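Local atomic coordinates of nitroreductase family protein (Sphingopyxis sp., PDB entry 7DP1), a protein that probably reduces nitro groups of dinitroaniline herbicides with electrons from NADPH, using flavin mononucleotide as its bound cofactor. Residues A[51-56]-A[155-160]; A[85-90]-A[178-183]. The protein carries 1 engineered substitution. All blocks are in the same frame, centred on the assembly; numbering follows the deposited sequence.

How the contacts relate
Contact 1 lies in the buried core, where the 51-56 segment leads into strand 54-59 and meets helix 148-167; contact 2 joins the loop at 85-90 to the turn before helix 182-189. Their centres are 18 Å apart and their nearest atoms about 10 Å, so they do not touch. Both touch the second subunit and both lie near a flavin, though only contact 1 touches one. In contact 1, Met156 meets a flavin whose polar groups are bound largely by the second subunit, while the Tyr85 side chain of contact 2 stands about 6 Å from a bound flavin. Along the chain the segments alternate, 51-56, 85-90, 155-160 and 178-183.

Contact 1: residues A[51-56]-A[155-160]; sequences QPWQAT and GMWLQS. With FMN (flavin mononucleotide), chain D.
Trp53 and Trp157 stack their indoles where the 51-56 segment passes over helix 148-167. Within that helix, Gly155 O accepts Gln159 N at 2.8 Å. Met156 turns away from the tryptophans; its extended chain sets SD 3.5 Å from C8M of the flavin, and a flexible thioether suits that apolar methyl edge. Trp157 carries the contact. A chi1 of 179° puts CG opposite the backbone N and sends the indole out toward Trp53, and the two five-membered rings lie face to face, centroids 3.5 Å apart and planes 17° from parallel. Trp157 CB adds a CH-pi contact, lying over the face 3.6 Å from the centroid of the Trp53 six-membered ring. The fit is tight: Trp53 NE1 sits 3.0 Å from Trp157 CD1. That NE1 is a donor and gives its hydrogen to Gln42 OE1, which would help fix the rotation of the ring, while the CA of Gln51 lies against the opposite face. At the far end of the Trp157 indole, CH2 meets the CB of Ala55 at 3.9 Å, the small methyl leaving room for so large a ring beside the strand. One turn on, Ser160 OG bonds back to Met156 O at 2.9 Å, so this carbonyl is gripped from opposite faces by the OG and N of one serine. The same OG meets Gln159 NE2 of the second subunit. Ala55 and Thr56 also pair in parallel with a strand of that subunit, and a sheet continued across the interface beside a shared flavin site is characteristic of the dimeric nitroreductase fold.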
ATOM      1  N   GLN A  51       6.915   1.630  10.307  1.00 25.46           N
ATOM      2  CA  GLN A  51       6.525   0.227  10.155  1.00 28.69           C
ATOM      3  C   GLN A  51       5.237  -0.095  10.947  1.00 28.11           C
ATOM      4  O   GLN A  51       5.243  -0.954  11.821  1.00 33.27           O
ATOM      5  CB  GLN A  51       7.655  -0.708  10.628  1.00 24.24           C
ATOM      6  CG  GLN A  51       8.973  -0.531   9.859  1.00 24.14           C
ATOM      7  CD  GLN A  51      10.165  -1.051  10.637  1.00 33.66           C
ATOM      8  OE1 GLN A  51      10.435  -2.260  10.670  1.00 31.16           O
ATOM      9  NE2 GLN A  51      10.853  -0.147  11.319  1.00 30.62           N
ATOM     10  N   PRO A  52       4.141   0.602  10.643  1.00 31.20           N
ATOM     11  CA  PRO A  52       2.959   0.523  11.520  1.00 33.21           C
ATOM     12  C   PRO A  52       2.160  -0.786  11.415  1.00 31.87           C
ATOM     13  O   PRO A  52       1.262  -0.990  12.236  1.00 41.21           O
ATOM     14  CB  PRO A  52       2.121   1.728  11.070  1.00 28.69           C
ATOM     15  CG  PRO A  52       2.471   1.873   9.580  1.00 25.37           C
ATOM     16  CD  PRO A  52       3.930   1.478   9.474  1.00 21.54           C
ATOM     17  N   TRP A  53       2.477  -1.651  10.451  1.00 25.17           N
ATOM     18  CA  TRP A  53       1.745  -2.895  10.264  1.00 26.27           C
ATOM     19  C   TRP A  53       1.960  -3.945  11.363  1.00 29.77           C
ATOM     20  O   TRP A  53       3.074  -4.158  11.840  1.00 31.03           O
ATOM     21  CB  TRP A  53       2.084  -3.521   8.905  1.00 23.80           C
ATOM     22  CG  TRP A  53       3.530  -3.651   8.596  1.00 31.18           C
ATOM     23  CD1 TRP A  53       4.350  -4.701   8.906  1.00 25.15           C
ATOM     24  CD2 TRP A  53       4.344  -2.698   7.896  1.00 31.46           C
ATOM     25  NE1 TRP A  53       5.621  -4.456   8.447  1.00 30.11           N
ATOM     26  CE2 TRP A  53       5.644  -3.232   7.827  1.00 30.17           C
ATOM     27  CE3 TRP A  53       4.092  -1.441   7.317  1.00 33.66           C
ATOM     28  CZ2 TRP A  53       6.705  -2.551   7.214  1.00 30.20           C
ATOM     29  CZ3 TRP A  53       5.144  -0.769   6.687  1.00 26.64           C
ATOM     30  CH2 TRP A  53       6.435  -1.326   6.647  1.00 28.30           C
ATOM     31  N   GLN A  54       0.881  -4.615  11.731  1.00 25.13           N
ATOM     32  CA  GLN A  54       0.953  -5.748  12.670  1.00 33.55           C
ATOM     33  C   GLN A  54       0.076  -6.858  12.132  1.00 29.77           C
ATOM     34  O   GLN A  54      -0.994  -6.592  11.596  1.00 35.53           O
ATOM     35  CB  GLN A  54       0.497  -5.346  14.075  1.00 38.90           C
ATOM     36  CG  GLN A  54       1.500  -4.505  14.837  1.00 53.04           C
ATOM     37  CD  GLN A  54       0.954  -4.020  16.168  1.00 66.81           C
ATOM     38  OE1 GLN A  54       0.514  -2.878  16.299  1.00 73.13           O
ATOM     39  NE2 GLN A  54       0.959  -4.898  17.156  1.00 72.04           N
ATOM     40  N   ALA A  55       0.498  -8.101  12.283  1.00 28.55           N
ATOM     41  CA  ALA A  55      -0.291  -9.171  11.701  1.00 30.09           C
ATOM     42  C   ALA A  55      -0.455 -10.338  12.636  1.00 36.24           C
ATOM     43  O   ALA A  55       0.484 -10.751  13.301  1.00 45.81           O
ATOM     44  CB  ALA A  55       0.329  -9.644  10.395  1.00 26.39           C
ATOM     45  N   THR A  56      -1.669 -10.872  12.660  1.00 37.06           N
ATOM     46  CA  THR A  56      -1.950 -12.110  13.348  1.00 35.35           C
ATOM     47  C   THR A  56      -2.262 -13.200  12.324  1.00 41.72           C
ATOM     48  O   THR A  56      -3.278 -13.152  11.627  1.00 36.99           O
ATOM     49  CB  THR A  56      -3.102 -11.939  14.330  1.00 43.48           C
ATOM     50  OG1 THR A  56      -2.721 -10.948  15.290  1.00 40.45           O
ATOM     51  CG2 THR A  56      -3.415 -13.265  15.052  1.00 37.05           C
ATOM     52  N   GLY A 155      -0.536  -0.816   3.224  1.00 22.93           N
ATOM     53  CA  GLY A 155      -0.723  -1.281   1.848  1.00 19.37           C
ATOM     54  C   GLY A 155       0.614  -1.624   1.221  1.00 23.57           C
ATOM     55  O   GLY A 155       0.777  -2.638   0.540  1.00 25.55           O
ATOM     56  N   MET A 156       1.598  -0.784   1.487  1.00 23.19           N
ATOM     57  CA  MET A 156       2.937  -1.008   0.944  1.00 23.07           C
ATOM     58  C   MET A 156       3.437  -2.350   1.423  1.00 24.53           C
ATOM     59  O   MET A 156       3.953  -3.149   0.638  1.00 22.79           O
ATOM     60  CB  MET A 156       3.880   0.119   1.359  1.00 22.69           C
ATOM     61  CG  MET A 156       3.545   1.463   0.689  1.00 25.74           C
ATOM     62  SD  MET A 156       4.559   2.771   1.403  1.00 27.29           S
ATOM     63  CE  MET A 156       3.484   4.174   1.021  1.00 27.28           C
ATOM     64  N   TRP A 157       3.275  -2.603   2.714  1.00 21.96           N
ATOM     65  CA  TRP A 157       3.674  -3.908   3.285  1.00 18.62           C
ATOM     66  C   TRP A 157       2.872  -5.060   2.709  1.00 20.60           C
ATOM     67  O   TRP A 157       3.425  -6.070   2.273  1.00 19.08           O
ATOM     68  CB  TRP A 157       3.521  -3.907   4.794  1.00 29.22           C
ATOM     69  CG  TRP A 157       3.879  -5.214   5.437  1.00 29.75           C
ATOM     70  CD1 TRP A 157       5.134  -5.651   5.733  1.00 31.52           C
ATOM     71  CD2 TRP A 157       2.976  -6.247   5.900  1.00 26.85           C
ATOM     72  NE1 TRP A 157       5.079  -6.880   6.356  1.00 29.57           N
ATOM     73  CE2 TRP A 157       3.771  -7.274   6.465  1.00 33.12           C
ATOM     74  CE3 TRP A 157       1.587  -6.407   5.876  1.00 35.68           C
ATOM     75  CZ2 TRP A 157       3.221  -8.460   7.020  1.00 31.97           C
ATOM     76  CZ3 TRP A 157       1.038  -7.587   6.419  1.00 40.80           C
ATOM     77  CH2 TRP A 157       1.862  -8.596   6.979  1.00 35.33           C
ATOM     78  N   LEU A 158       1.556  -4.906   2.710  1.00 19.76           N
ATOM     79  CA  LEU A 158       0.678  -5.958   2.223  1.00 18.66           C
ATOM     80  C   LEU A 158       0.990  -6.355   0.791  1.00 26.68           C
ATOM     81  O   LEU A 158       1.042  -7.541   0.467  1.00 28.00           O
ATOM     82  CB  LEU A 158      -0.796  -5.516   2.319  1.00 20.07           C
ATOM     83  CG  LEU A 158      -1.743  -6.688   2.074  1.00 30.13           C
ATOM     84  CD1 LEU A 158      -1.575  -7.744   3.181  1.00 35.63           C
ATOM     85  CD2 LEU A 158      -3.180  -6.219   1.981  1.00 29.27           C
ATOM     86  N   GLN A 159       1.153  -5.364  -0.097  1.00 28.88           N
ATOM     87  CA  GLN A 159       1.528  -5.686  -1.474  1.00 27.88           C
ATOM     88  C   GLN A 159       2.898  -6.375  -1.533  1.00 28.75           C
ATOM     89  O   GLN A 159       3.141  -7.225  -2.381  1.00 30.61           O
ATOM     90  CB  GLN A 159       1.538  -4.422  -2.351  1.00 28.37           C
ATOM     91  CG  GLN A 159       2.063  -4.626  -3.776  1.00 26.91           C
ATOM     92  CD  GLN A 159       1.097  -5.405  -4.664  1.00 32.44           C
ATOM     93  OE1 GLN A 159       0.249  -6.189  -4.183  1.00 33.10           O
ATOM     94  NE2 GLN A 159       1.218  -5.200  -5.968  1.00 29.98           N
ATOM     95  N   SER A 160       3.812  -5.999  -0.649  1.00 24.76           N
ATOM     96  CA  SER A 160       5.078  -6.744  -0.590  1.00 27.06           C
ATOM     97  C   SER A 160       4.817  -8.223  -0.317  1.00 32.44           C
ATOM     98  O   SER A 160       5.362  -9.113  -1.008  1.00 25.38           O
ATOM     99  CB  SER A 160       5.997  -6.157   0.476  1.00 31.69           C
ATOM    100  OG  SER A 160       6.311  -4.811   0.144  1.00 27.37           O
TER
HETATM  101  N1  FMN D 301      11.786  10.246   3.483  1.00 31.27           N
HETATM  102  C2  FMN D 301      12.204  11.553   3.506  1.00 39.57           C
HETATM  103  O2  FMN D 301      13.400  11.789   3.621  1.00 40.81           O
HETATM  104  N3  FMN D 301      11.295  12.586   3.383  1.00 41.23           N
HETATM  105  C4  FMN D 301       9.948  12.340   3.229  1.00 41.91           C
HETATM  106  O4  FMN D 301       9.167  13.302   3.111  1.00 38.71           O
HETATM  107  C4A FMN D 301       9.519  11.006   3.214  1.00 39.88           C
HETATM  108  N5  FMN D 301       8.189  10.683   3.073  1.00 39.74           N
HETATM  109  C5A FMN D 301       7.789   9.364   3.019  1.00 35.17           C
HETATM  110  C6  FMN D 301       6.448   9.069   2.856  1.00 32.89           C
HETATM  111  C7  FMN D 301       6.036   7.742   2.808  1.00 33.53           C
HETATM  112  C7M FMN D 301       4.586   7.433   2.606  1.00 33.13           C
HETATM  113  C8  FMN D 301       6.959   6.711   2.929  1.00 31.09           C
HETATM  114  C8M FMN D 301       6.512   5.277   2.832  1.00 25.85           C
HETATM  115  C9  FMN D 301       8.302   7.010   3.095  1.00 25.50           C
HETATM  116  C9A FMN D 301       8.718   8.339   3.131  1.00 29.59           C
HETATM  117  N10 FMN D 301      10.055   8.660   3.303  1.00 29.79           N
HETATM  118  C10 FMN D 301      10.447   9.973   3.336  1.00 32.09           C
HETATM  119  C1' FMN D 301      11.114   7.597   3.420  1.00 23.45           C
HETATM  120  C2' FMN D 301      11.117   6.915   4.784  1.00 28.64           C
HETATM  121  O2' FMN D 301      11.781   7.712   5.733  1.00 26.45           O
HETATM  122  C3' FMN D 301      11.827   5.572   4.612  1.00 27.83           C
HETATM  123  O3' FMN D 301      11.072   4.743   3.756  1.00 30.23           O
HETATM  124  C4' FMN D 301      12.082   4.829   5.921  1.00 28.55           C
HETATM  125  O4' FMN D 301      13.005   5.597   6.673  1.00 36.72           O
HETATM  126  C5' FMN D 301      12.733   3.490   5.571  1.00 29.84           C
HETATM  127  O5' FMN D 301      13.920   3.721   4.808  1.00 35.36           O
HETATM  128  P   FMN D 301      14.131   3.029   3.356  1.00 33.06           P
HETATM  129  O1P FMN D 301      15.400   3.640   2.789  1.00 37.97           O
HETATM  130  O2P FMN D 301      14.296   1.536   3.430  1.00 34.12           O
HETATM  131  O3P FMN D 301      12.888   3.284   2.543  1.00 32.06           O

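Contact 2: residues A[85-90]-A[178-183]; sequences YDIAPR and WAMYGA. Engineered in segment 85-90: Ala88 (natural residue Tyr).
Ile87 reaches from the 85-90 loop to Ala179 and Met180, and its CB already heads toward them. CG1, the next atom, passes 3.9 Å from Met180 CE. CD1 at the tip does most of the touching: it meets Met180 CE at 3.5 Å, rather tight for two methyls, has Met180 CG at 3.8 Å, and keeps Ala179 CB at a looser 4.3 Å. Because the extended chi2 of -172° carries CD1 well out from the backbone, the branched, stiff isoleucine can reach the methionine. Met180 answers with a chain bent at chi2 and chi3, its unbranched length shaping itself to the isoleucine. The loop belongs to the excursion between helices 60-74 and 96-109, and residues 178-180, the end of a 3-10 turn, come just after Glu176 and Cys177, both of the flavin pocket of the nitroreductase fold. Backbone hydrogen bonds between Ala179 and Glu84 and between Met180 and Gln82 tie the approach to the loop onto this turn. The outer part of the Tyr85 ring meets Ala179 obliquely, with OH 3.5 Å and CE2 3.6 Å from the alanine CB. So short a side chain lets the ring come close, and the tyrosine hydroxyl bonds to the carbonyl of Phe198, another pocket residue. Beyond Ile87, whose O accepts from Gln150 NE2 of the second subunit, comes the engineered Ala88, a tyrosine in the natural protein.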
ATOM      1  N   TYR A  85     -14.793   0.323  10.101  1.00 47.15           N
ATOM      2  CA  TYR A  85     -14.694   1.605   9.403  1.00 48.28           C
ATOM      3  C   TYR A  85     -15.568   1.525   8.153  1.00 47.23           C
ATOM      4  O   TYR A  85     -16.271   0.541   7.954  1.00 53.45           O
ATOM      5  CB  TYR A  85     -13.249   1.907   9.026  1.00 38.60           C
ATOM      6  CG  TYR A  85     -12.605   0.768   8.261  1.00 43.03           C
ATOM      7  CD1 TYR A  85     -12.749   0.662   6.878  1.00 44.08           C
ATOM      8  CD2 TYR A  85     -11.866  -0.211   8.922  1.00 38.23           C
ATOM      9  CE1 TYR A  85     -12.166  -0.389   6.176  1.00 47.59           C
ATOM     10  CE2 TYR A  85     -11.277  -1.261   8.224  1.00 41.11           C
ATOM     11  CZ  TYR A  85     -11.434  -1.344   6.852  1.00 41.84           C
ATOM     12  OH  TYR A  85     -10.865  -2.385   6.152  1.00 31.82           O
ATOM     13  N   ASP A  86     -15.487   2.528   7.292  1.00 47.59           N
ATOM     14  CA  ASP A  86     -16.194   2.503   6.009  1.00 47.77           C
ATOM     15  C   ASP A  86     -15.376   1.779   4.947  1.00 51.96           C
ATOM     16  O   ASP A  86     -14.340   2.299   4.489  1.00 46.56           O
ATOM     17  CB  ASP A  86     -16.477   3.925   5.541  1.00 52.24           C
ATOM     18  CG  ASP A  86     -17.634   4.546   6.265  1.00 67.69           C
ATOM     19  OD1 ASP A  86     -18.312   3.828   7.021  1.00 75.13           O
ATOM     20  OD2 ASP A  86     -17.855   5.760   6.099  1.00 73.91           O
ATOM     21  N   ILE A  87     -15.827   0.590   4.549  1.00 44.53           N
ATOM     22  CA  ILE A  87     -15.069  -0.202   3.580  1.00 51.05           C
ATOM     23  C   ILE A  87     -15.131   0.462   2.208  1.00 55.07           C
ATOM     24  O   ILE A  87     -14.107   0.846   1.634  1.00 52.21           O
ATOM     25  CB  ILE A  87     -15.598  -1.646   3.490  1.00 49.52           C
ATOM     26  CG1 ILE A  87     -15.515  -2.319   4.865  1.00 54.98           C
ATOM     27  CG2 ILE A  87     -14.819  -2.439   2.451  1.00 47.14           C
ATOM     28  CD1 ILE A  87     -15.830  -3.813   4.849  1.00 60.40           C
ATOM     29  N   ALA A  88     -16.338   0.601   1.682  1.00 49.19           N
ATOM     30  CA  ALA A  88     -16.543   1.426   0.503  1.00 51.07           C
ATOM     31  C   ALA A  88     -16.821   2.850   0.964  1.00 55.51           C
ATOM     32  O   ALA A  88     -17.457   3.046   1.997  1.00 56.35           O
ATOM     33  CB  ALA A  88     -17.682   0.892  -0.349  1.00 59.73           C
ATOM     34  N   PRO A  89     -16.315   3.850   0.228  1.00 56.39           N
ATOM     35  CA  PRO A  89     -16.654   5.227   0.601  1.00 59.96           C
ATOM     36  C   PRO A  89     -18.164   5.430   0.484  1.00 66.90           C
ATOM     37  O   PRO A  89     -18.766   5.023  -0.514  1.00 64.19           O
ATOM     38  CB  PRO A  89     -15.889   6.075  -0.418  1.00 65.72           C
ATOM     39  CG  PRO A  89     -14.798   5.178  -0.930  1.00 60.67           C
ATOM     40  CD  PRO A  89     -15.357   3.785  -0.888  1.00 59.25           C
ATOM     41  N   ARG A  90     -18.780   6.017   1.503  1.00 66.49           N
ATOM     42  CA  ARG A  90     -20.203   6.314   1.415  1.00 78.93           C
ATOM     43  C   ARG A  90     -20.474   7.382   0.370  1.00 82.93           C
ATOM     44  O   ARG A  90     -19.884   8.461   0.409  1.00 79.83           O
ATOM     45  CB  ARG A  90     -20.757   6.746   2.776  1.00 83.92           C
ATOM     46  CG  ARG A  90     -21.019   5.594   3.745  1.00 86.84           C
ATOM     47  CD  ARG A  90     -21.863   6.082   4.912  1.00 95.16           C
ATOM     48  NE  ARG A  90     -21.200   7.196   5.587  1.00101.33           N
ATOM     49  CZ  ARG A  90     -20.380   7.071   6.625  1.00102.25           C
ATOM     50  NH1 ARG A  90     -19.813   8.148   7.157  1.00100.86           N
ATOM     51  NH2 ARG A  90     -20.147   5.875   7.144  1.00103.87           N
ATOM     52  N   TRP A 178     -13.694  -9.048   6.399  1.00 44.14           N
ATOM     53  CA  TRP A 178     -13.514  -9.318   7.827  1.00 42.45           C
ATOM     54  C   TRP A 178     -13.713  -8.065   8.682  1.00 41.74           C
ATOM     55  O   TRP A 178     -14.103  -8.149   9.854  1.00 34.73           O
ATOM     56  CB  TRP A 178     -12.119  -9.925   8.075  1.00 35.60           C
ATOM     57  CG  TRP A 178     -11.965 -11.261   7.368  1.00 37.86           C
ATOM     58  CD1 TRP A 178     -11.298 -11.498   6.197  1.00 29.86           C
ATOM     59  CD2 TRP A 178     -12.549 -12.515   7.757  1.00 32.54           C
ATOM     60  NE1 TRP A 178     -11.421 -12.820   5.845  1.00 43.37           N
ATOM     61  CE2 TRP A 178     -12.180 -13.467   6.789  1.00 42.08           C
ATOM     62  CE3 TRP A 178     -13.332 -12.925   8.846  1.00 36.87           C
ATOM     63  CZ2 TRP A 178     -12.560 -14.808   6.873  1.00 40.77           C
ATOM     64  CZ3 TRP A 178     -13.722 -14.263   8.926  1.00 44.34           C
ATOM     65  CH2 TRP A 178     -13.335 -15.185   7.948  1.00 42.10           C
ATOM     66  N   ALA A 179     -13.451  -6.897   8.101  1.00 35.16           N
ATOM     67  CA  ALA A 179     -13.641  -5.657   8.838  1.00 32.42           C
ATOM     68  C   ALA A 179     -15.125  -5.387   9.113  1.00 36.28           C
ATOM     69  O   ALA A 179     -15.451  -4.554   9.953  1.00 46.82           O
ATOM     70  CB  ALA A 179     -12.999  -4.468   8.072  1.00 28.92           C
ATOM     71  N   MET A 180     -16.016  -6.095   8.418  1.00 36.74           N
ATOM     72  CA  MET A 180     -17.459  -6.066   8.727  1.00 38.48           C
ATOM     73  C   MET A 180     -17.802  -6.597  10.113  1.00 38.07           C
ATOM     74  O   MET A 180     -18.881  -6.325  10.629  1.00 43.18           O
ATOM     75  CB  MET A 180     -18.257  -6.850   7.685  1.00 45.08           C
ATOM     76  CG  MET A 180     -18.376  -6.140   6.343  1.00 49.48           C
ATOM     77  SD  MET A 180     -19.597  -4.810   6.430  1.00 80.11           S
ATOM     78  CE  MET A 180     -18.593  -3.415   6.941  1.00 60.91           C
ATOM     79  N   TYR A 181     -16.905  -7.389  10.690  1.00 43.40           N
ATOM     80  CA  TYR A 181     -17.130  -7.960  12.022  1.00 48.88           C
ATOM     81  C   TYR A 181     -15.866  -7.803  12.850  1.00 45.87           C
ATOM     82  O   TYR A 181     -15.478  -8.736  13.555  1.00 42.50           O
ATOM     83  CB  TYR A 181     -17.509  -9.447  11.957  1.00 40.20           C
ATOM     84  CG  TYR A 181     -18.676  -9.726  11.063  1.00 47.18           C
ATOM     85  CD1 TYR A 181     -19.979  -9.513  11.507  1.00 43.94           C
ATOM     86  CD2 TYR A 181     -18.483 -10.175   9.762  1.00 40.52           C
ATOM     87  CE1 TYR A 181     -21.053  -9.746  10.691  1.00 55.50           C
ATOM     88  CE2 TYR A 181     -19.562 -10.416   8.933  1.00 52.10           C
ATOM     89  CZ  TYR A 181     -20.845 -10.197   9.403  1.00 53.33           C
ATOM     90  OH  TYR A 181     -21.928 -10.433   8.588  1.00 52.30           O
ATOM     91  N   GLY A 182     -15.239  -6.632  12.752  1.00 40.63           N
ATOM     92  CA  GLY A 182     -13.954  -6.374  13.379  1.00 38.84           C
ATOM     93  C   GLY A 182     -13.882  -6.776  14.845  1.00 44.53           C
ATOM     94  O   GLY A 182     -12.956  -7.482  15.255  1.00 41.23           O
ATOM     95  N   ALA A 183     -14.872  -6.344  15.623  1.00 40.34           N
ATOM     96  CA  ALA A 183     -14.884  -6.581  17.067  1.00 42.56           C
ATOM     97  C   ALA A 183     -14.855  -8.063  17.396  1.00 49.61           C
ATOM     98  O   ALA A 183     -14.139  -8.483  18.300  1.00 48.26           O
ATOM     99  CB  ALA A 183     -16.107  -5.930  17.708  1.00 48.21           C
TER